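Local coordinates for ABC transporter, ATP binding protein (PDB 1OXV) that hydrolyses ATP to power glucose uptake as the energy-coupling subunit of the GlcSTUV ABC transporter of Sulfolobus solfataricus, at residues K126-H131 / Q146-L151; P159-L164 / G191-V196. All coordinates share one frame; numbering follows the deposited sequence. Where two conformers were deposited one is given.

Contact 1. Residues K126-H131 / Q146-L151; sequences KILDIH and QQRVAL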
loop_
_atom_site.group_PDB
_atom_site.type_symbol
_atom_site.label_atom_id
_atom_site.label_comp_id
_atom_site.label_asym_id
_atom_site.label_seq_id
_atom_site.Cartn_x
_atom_site.Cartn_y
_atom_site.Cartn_z
ATOM N N LYS A 126 27.893 -7.353 1.902
ATOM C CA LYS A 126 27.884 -8.506 1.002
ATOM C C LYS A 126 26.452 -8.948 0.704
ATOM O O LYS A 126 26.098 -9.245 -0.438
ATOM C CB LYS A 126 28.658 -9.681 1.612
ATOM C CG LYS A 126 30.168 -9.550 1.509
ATOM C CD LYS A 126 30.902 -10.590 2.343
ATOM C CE LYS A 126 32.371 -10.216 2.514
ATOM N NZ LYS A 126 32.992 -10.869 3.700
ATOM N N ILE A 127 25.630 -9.008 1.738
ATOM C CA ILE A 127 24.221 -9.349 1.561
ATOM C C ILE A 127 23.527 -8.386 0.593
ATOM O O ILE A 127 22.766 -8.816 -0.262
ATOM C CB ILE A 127 23.514 -9.354 2.919
ATOM C CG1 ILE A 127 24.023 -10.525 3.754
ATOM C CG2 ILE A 127 21.998 -9.443 2.736
ATOM C CD1 ILE A 127 23.640 -10.448 5.215
ATOM N N LEU A 128 23.799 -7.086 0.726
ATOM C CA LEU A 128 23.227 -6.078 -0.166
ATOM C C LEU A 128 24.038 -5.847 -1.473
ATOM O O LEU A 128 23.717 -4.956 -2.257
ATOM C CB LEU A 128 23.052 -4.759 0.595
ATOM C CG LEU A 128 21.824 -4.601 1.507
ATOM C CD1 LEU A 128 20.543 -4.738 0.702
ATOM C CD2 LEU A 128 21.811 -5.603 2.655
ATOM N N ASP A 129 25.063 -6.665 -1.708
ATOM C CA ASP A 129 25.897 -6.570 -2.918
ATOM C C ASP A 129 26.465 -5.161 -3.163
ATOM O O ASP A 129 26.432 -4.678 -4.285
ATOM C CB ASP A 129 25.102 -7.031 -4.145
ATOM C CG ASP A 129 25.983 -7.407 -5.337
ATOM O OD1 ASP A 129 27.196 -7.684 -5.181
ATOM O OD2 ASP A 129 25.525 -7.456 -6.495
ATOM N N ILE A 130 26.981 -4.512 -2.113
ATOM C CA ILE A 130 27.654 -3.209 -2.257
ATOM C C ILE A 130 28.977 -3.241 -1.532
ATOM O O ILE A 130 29.532 -2.202 -1.179
ATOM C CB ILE A 130 26.833 -2.044 -1.711
ATOM C CG1 ILE A 130 26.248 -2.417 -0.345
ATOM C CG2 ILE A 130 25.773 -1.646 -2.713
ATOM C CD1 ILE A 130 25.730 -1.265 0.438
ATOM N N HIS A 131 29.486 -4.443 -1.301
ATOM C CA HIS A 131 30.757 -4.588 -0.617
ATOM C C HIS A 131 31.860 -3.933 -1.459
ATOM O O HIS A 131 32.822 -3.384 -0.926
ATOM C CB HIS A 131 31.045 -6.073 -0.405
ATOM C CG HIS A 131 32.321 -6.355 0.315
ATOM N ND1 HIS A 131 33.500 -6.633 -0.342
ATOM C CD2 HIS A 131 32.600 -6.429 1.639
ATOM C CE1 HIS A 131 34.453 -6.860 0.547
ATOM N NE2 HIS A 131 33.933 -6.741 1.756
ATOM N N GLN A 146 22.499 3.530 -3.785
ATOM C CA GLN A 146 22.176 4.357 -2.643
ATOM C C GLN A 146 21.118 3.663 -1.793
ATOM O O GLN A 146 21.247 3.583 -0.573
ATOM C CB GLN A 146 21.728 5.741 -3.102
ATOM C CG GLN A 146 22.860 6.526 -3.781
ATOM C CD GLN A 146 22.401 7.828 -4.395
ATOM O OE1 GLN A 146 23.219 8.691 -4.709
ATOM N NE2 GLN A 146 21.093 7.972 -4.583
ATOM N N GLN A 147 20.093 3.128 -2.441
ATOM C CA GLN A 147 19.038 2.429 -1.722
ATOM C C GLN A 147 19.627 1.238 -0.973
ATOM O O GLN A 147 19.228 0.922 0.149
ATOM C CB GLN A 147 17.964 1.984 -2.688
ATOM N N ARG A 148 20.591 0.571 -1.591
ATOM C CA ARG A 148 21.223 -0.570 -0.950
ATOM C C ARG A 148 22.003 -0.160 0.293
ATOM O O ARG A 148 21.953 -0.844 1.307
ATOM C CB ARG A 148 22.125 -1.313 -1.923
ATOM C CG ARG A 148 21.369 -2.195 -2.901
ATOM C CD ARG A 148 22.244 -2.784 -3.993
ATOM N NE ARG A 148 21.448 -3.447 -5.010
ATOM C CZ ARG A 148 21.205 -4.737 -5.022
ATOM N NH1 ARG A 148 21.694 -5.506 -4.066
ATOM N NH2 ARG A 148 20.457 -5.258 -5.979
ATOM N N VAL A 149 22.741 0.941 0.209
ATOM C CA VAL A 149 23.458 1.445 1.364
ATOM C C VAL A 149 22.499 1.821 2.480
ATOM O O VAL A 149 22.760 1.533 3.643
ATOM C CB VAL A 149 24.327 2.664 1.016
ATOM C CG1 VAL A 149 24.888 3.261 2.274
ATOM C CG2 VAL A 149 25.426 2.253 0.088
ATOM N N ALA A 150 21.378 2.455 2.143
ATOM C CA ALA A 150 20.397 2.805 3.166
ATOM C C ALA A 150 19.853 1.548 3.851
ATOM O O ALA A 150 19.643 1.542 5.067
ATOM C CB ALA A 150 19.253 3.617 2.577
ATOM N N LEU A 151 19.634 0.488 3.075
ATOM C CA LEU A 151 19.099 -0.759 3.623
ATOM C C LEU A 151 20.133 -1.406 4.538
ATOM O O LEU A 151 19.811 -1.863 5.644
ATOM C CB LEU A 151 18.731 -1.719 2.487
ATOM C CG LEU A 151 17.254 -1.992 2.239
ATOM C CD1 LEU A 151 17.116 -2.903 1.027
ATOM C CD2 LEU A 151 16.533 -2.576 3.472
HETATM O O HOH W 1 21.624 -8.297 -2.746
#
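R148 of helix 143-155 reaches across to the turn that ends helix 114-127 and hydrogen-bonds to the backbone oxygen of L128. Its side chain does two jobs on the way. R148 CB lies against I130, 3.7 Å from CG2 of that isoleucine; CG passes L128 O; CD of R148, still near the I130 methyl, comes to 3.1 Å from L128 O. From CG to NE the chain is extended, which carries the guanidinium past this carbonyl so that R148 NH1 can turn its N-H to L128 O, 2.8 Å away, with 155° at the hydrogen. The oxygen lies close to the guanidinium plane, whereas the nitrogen sits well above the carbonyl plane. The same NH1 also donates to water 1, which in turn donates to I127 O. Arginine suits the place because its methylenes can pack on an aliphatic neighbour while its tip donates to L128 O and, through a water, serves I127 O.

The turn itself is a Schellman motif: D129, with positive phi, is the C' residue, and D129 N bonds to K126 O. The carboxylate of D129 stays near the arginine, OD2 lying 4.9 Å from R148 NH1, too far for a salt bridge but probably favourable. Beyond the turn, I130 takes a chi1 of 45°, with CG1 between its backbone N and carbonyl carbon, and its CD1 meets V149 CG2 at 3.5 Å. On the other flank L128 packs against L151.

Helix 99-104 adds I103 against I130 and V149, while L182 of helix 174-190 touches R148 and L151. The contact thus joins two helices of the helical subdomain of the ABC-ATPase domain, helix 143-155 starting within the family's LSGGQ signature sequence.

Contact 2. Residues P159-L164 / G191-V196; sequences PSLLLL and GVTLLV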
loop_
_atom_site.group_PDB
_atom_site.type_symbol
_atom_site.label_atom_id
_atom_site.label_comp_id
_atom_site.label_asym_id
_atom_site.label_seq_id
_atom_site.Cartn_x
_atom_site.Cartn_y
_atom_site.Cartn_z
ATOM N N PRO A 159 18.462 -6.423 13.158
ATOM C CA PRO A 159 17.120 -6.214 13.719
ATOM C C PRO A 159 16.172 -7.394 13.451
ATOM O O PRO A 159 16.455 -8.228 12.581
ATOM C CB PRO A 159 16.628 -4.983 12.974
ATOM C CG PRO A 159 17.323 -5.033 11.671
ATOM C CD PRO A 159 18.665 -5.693 11.897
ATOM N N SER A 160 15.082 -7.464 14.207
ATOM C CA SER A 160 14.026 -8.445 13.987
ATOM C C SER A 160 12.907 -7.887 13.093
ATOM O O SER A 160 12.061 -8.633 12.584
ATOM C CB SER A 160 13.410 -8.832 15.338
ATOM O OG SER A 160 14.375 -9.498 16.133
ATOM N N LEU A 161 12.890 -6.559 12.967
ATOM C CA LEU A 161 11.843 -5.827 12.288
ATOM C C LEU A 161 12.426 -4.745 11.400
ATOM O O LEU A 161 13.298 -3.993 11.817
ATOM C CB LEU A 161 10.949 -5.175 13.346
ATOM C CG LEU A 161 9.910 -4.155 12.897
ATOM C CD1 LEU A 161 8.937 -4.744 11.890
ATOM C CD2 LEU A 161 9.152 -3.636 14.121
ATOM N N LEU A 162 11.919 -4.657 10.179
ATOM C CA LEU A 162 12.344 -3.636 9.233
ATOM C C LEU A 162 11.125 -2.772 8.848
ATOM O O LEU A 162 10.073 -3.294 8.467
ATOM C CB LEU A 162 12.978 -4.299 8.005
ATOM C CG LEU A 162 13.397 -3.359 6.880
ATOM C CD1 LEU A 162 14.444 -2.395 7.351
ATOM C CD2 LEU A 162 13.935 -4.159 5.697
ATOM N N LEU A 163 11.254 -1.468 9.016
ATOM C CA LEU A 163 10.190 -0.521 8.724
ATOM C C LEU A 163 10.554 0.351 7.524
ATOM O O LEU A 163 11.571 1.056 7.537
ATOM C CB LEU A 163 9.931 0.385 9.933
ATOM C CG LEU A 163 9.696 -0.334 11.258
ATOM C CD1 LEU A 163 9.600 0.671 12.405
ATOM C CD2 LEU A 163 8.450 -1.205 11.210
ATOM N N LEU A 164 9.702 0.320 6.506
ATOM C CA LEU A 164 9.911 1.108 5.309
ATOM C C LEU A 164 8.758 2.085 5.100
ATOM O O LEU A 164 7.629 1.691 4.798
ATOM C CB LEU A 164 10.062 0.211 4.076
ATOM C CG LEU A 164 11.099 -0.907 4.176
ATOM C CD1 LEU A 164 11.219 -1.637 2.859
ATOM C CD2 LEU A 164 12.438 -0.357 4.572
ATOM N N GLY A 191 14.790 -12.960 7.377
ATOM C CA GLY A 191 13.612 -13.432 8.079
ATOM C C GLY A 191 12.915 -12.379 8.929
ATOM O O GLY A 191 12.119 -12.704 9.795
ATOM N N VAL A 192 13.201 -11.114 8.677
ATOM C CA VAL A 192 12.614 -10.065 9.484
ATOM C C VAL A 192 11.148 -9.864 9.222
ATOM O O VAL A 192 10.650 -10.090 8.127
ATOM C CB VAL A 192 13.294 -8.715 9.248
ATOM C CG1 VAL A 192 14.699 -8.737 9.798
ATOM C CG2 VAL A 192 13.276 -8.334 7.770
ATOM N N THR A 193 10.461 -9.409 10.253
ATOM C CA THR A 193 9.116 -8.927 10.096
ATOM C C THR A 193 9.267 -7.654 9.299
ATOM O O THR A 193 10.178 -6.877 9.557
ATOM C CB THR A 193 8.546 -8.647 11.470
ATOM O OG1 THR A 193 8.428 -9.892 12.163
ATOM C CG2 THR A 193 7.133 -8.088 11.395
ATOM N N LEU A 194 8.378 -7.425 8.343
ATOM C CA LEU A 194 8.492 -6.263 7.458
ATOM C C LEU A 194 7.199 -5.449 7.406
ATOM O O LEU A 194 6.112 -5.967 7.140
ATOM C CB LEU A 194 8.913 -6.718 6.050
ATOM C CG LEU A 194 8.906 -5.676 4.932
ATOM C CD1 LEU A 194 10.032 -4.670 5.072
ATOM C CD2 LEU A 194 8.971 -6.341 3.551
ATOM N N LEU A 195 7.318 -4.165 7.694
ATOM C CA LEU A 195 6.187 -3.271 7.597
ATOM C C LEU A 195 6.516 -2.226 6.529
ATOM O O LEU A 195 7.521 -1.523 6.625
ATOM C CB LEU A 195 5.943 -2.605 8.937
ATOM C CG LEU A 195 4.501 -2.303 9.324
ATOM C CD1 LEU A 195 4.436 -1.831 10.795
ATOM C CD2 LEU A 195 3.868 -1.303 8.389
ATOM N N VAL A 196 5.695 -2.153 5.486
ATOM C CA VAL A 196 5.914 -1.075 4.532
ATOM C C VAL A 196 4.648 -0.243 4.341
ATOM O O VAL A 196 3.537 -0.755 4.295
ATOM C CB VAL A 196 6.335 -1.696 3.200
ATOM C CG1 VAL A 196 5.661 -3.054 3.022
ATOM C CG2 VAL A 196 5.936 -0.785 2.054
#
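Strands 161-164 and 193-196 run parallel, 11° apart in direction and 4.8 Å between axes, with L161 paired to T193, L162 to L194, L163 to L195 and L164 to V196. Four hydrogen bonds join them, alternating in direction: T193 N to S160 O, L162 N to T193 O, L195 N to L162 O and L164 N to L195 O.

On the face carrying L162, L164, L194 and V196, the side chains of L162 and L194 lie side by side, pointing the same way. L194 places CG anti to its backbone N (chi1 172°), and its CD1 reaches both neighbours: L162 CD2 at 4.0 Å and L164 CD1 at 3.9 Å. V192, ahead of the strand, brings CG2 to 4.1 Å from L162 CB. On the opposite face, which carries L161, L163, T193 and L195, L163 CD2 meets L195 CB at 3.7 Å, and L161 CD1 lies 3.8 Å from T193 CG2. Threonine suits the start of the strand: its methyl packs on leucine while OG1 hydrogen-bonds to the N-terminal M1 and V2 and to G31. Branched aliphatic residues fill the rest, as expected where helices cover both faces.

This is a right-handed beta-alpha-beta crossover of the P-loop core: helix 174-190 links the strands and touches L164 and L194 through V183, while M48 of helix 44-52 covers L163 and L195. Strand 84-87 flanks 161-165 on its far side, and E166, which probably binds ATP, comes straight after strand 161-165, the Walker B strand of the family.

Both contacts are largely buried, yet contact 2 lies in the central sheet of the nucleotide-binding core, whereas contact 1 belongs to a helical region farther from the chain's centre. Their chemistry follows: contact 2 rests on regular backbone bonding between parallel strands, with leucine-rich faces, while contact 1 uses a side chain and a water to serve the carbonyls of a helix end and has an exposed aspartate at its margin. The two are linked in sequence, since helix 143-155 leads into strand 161-165, and in space: in the conformer given, L151 CD2 lies 3.8 Å from L162 CD2. Helix 174-190 touches both, through L182 in contact 1 and V183 in contact 2.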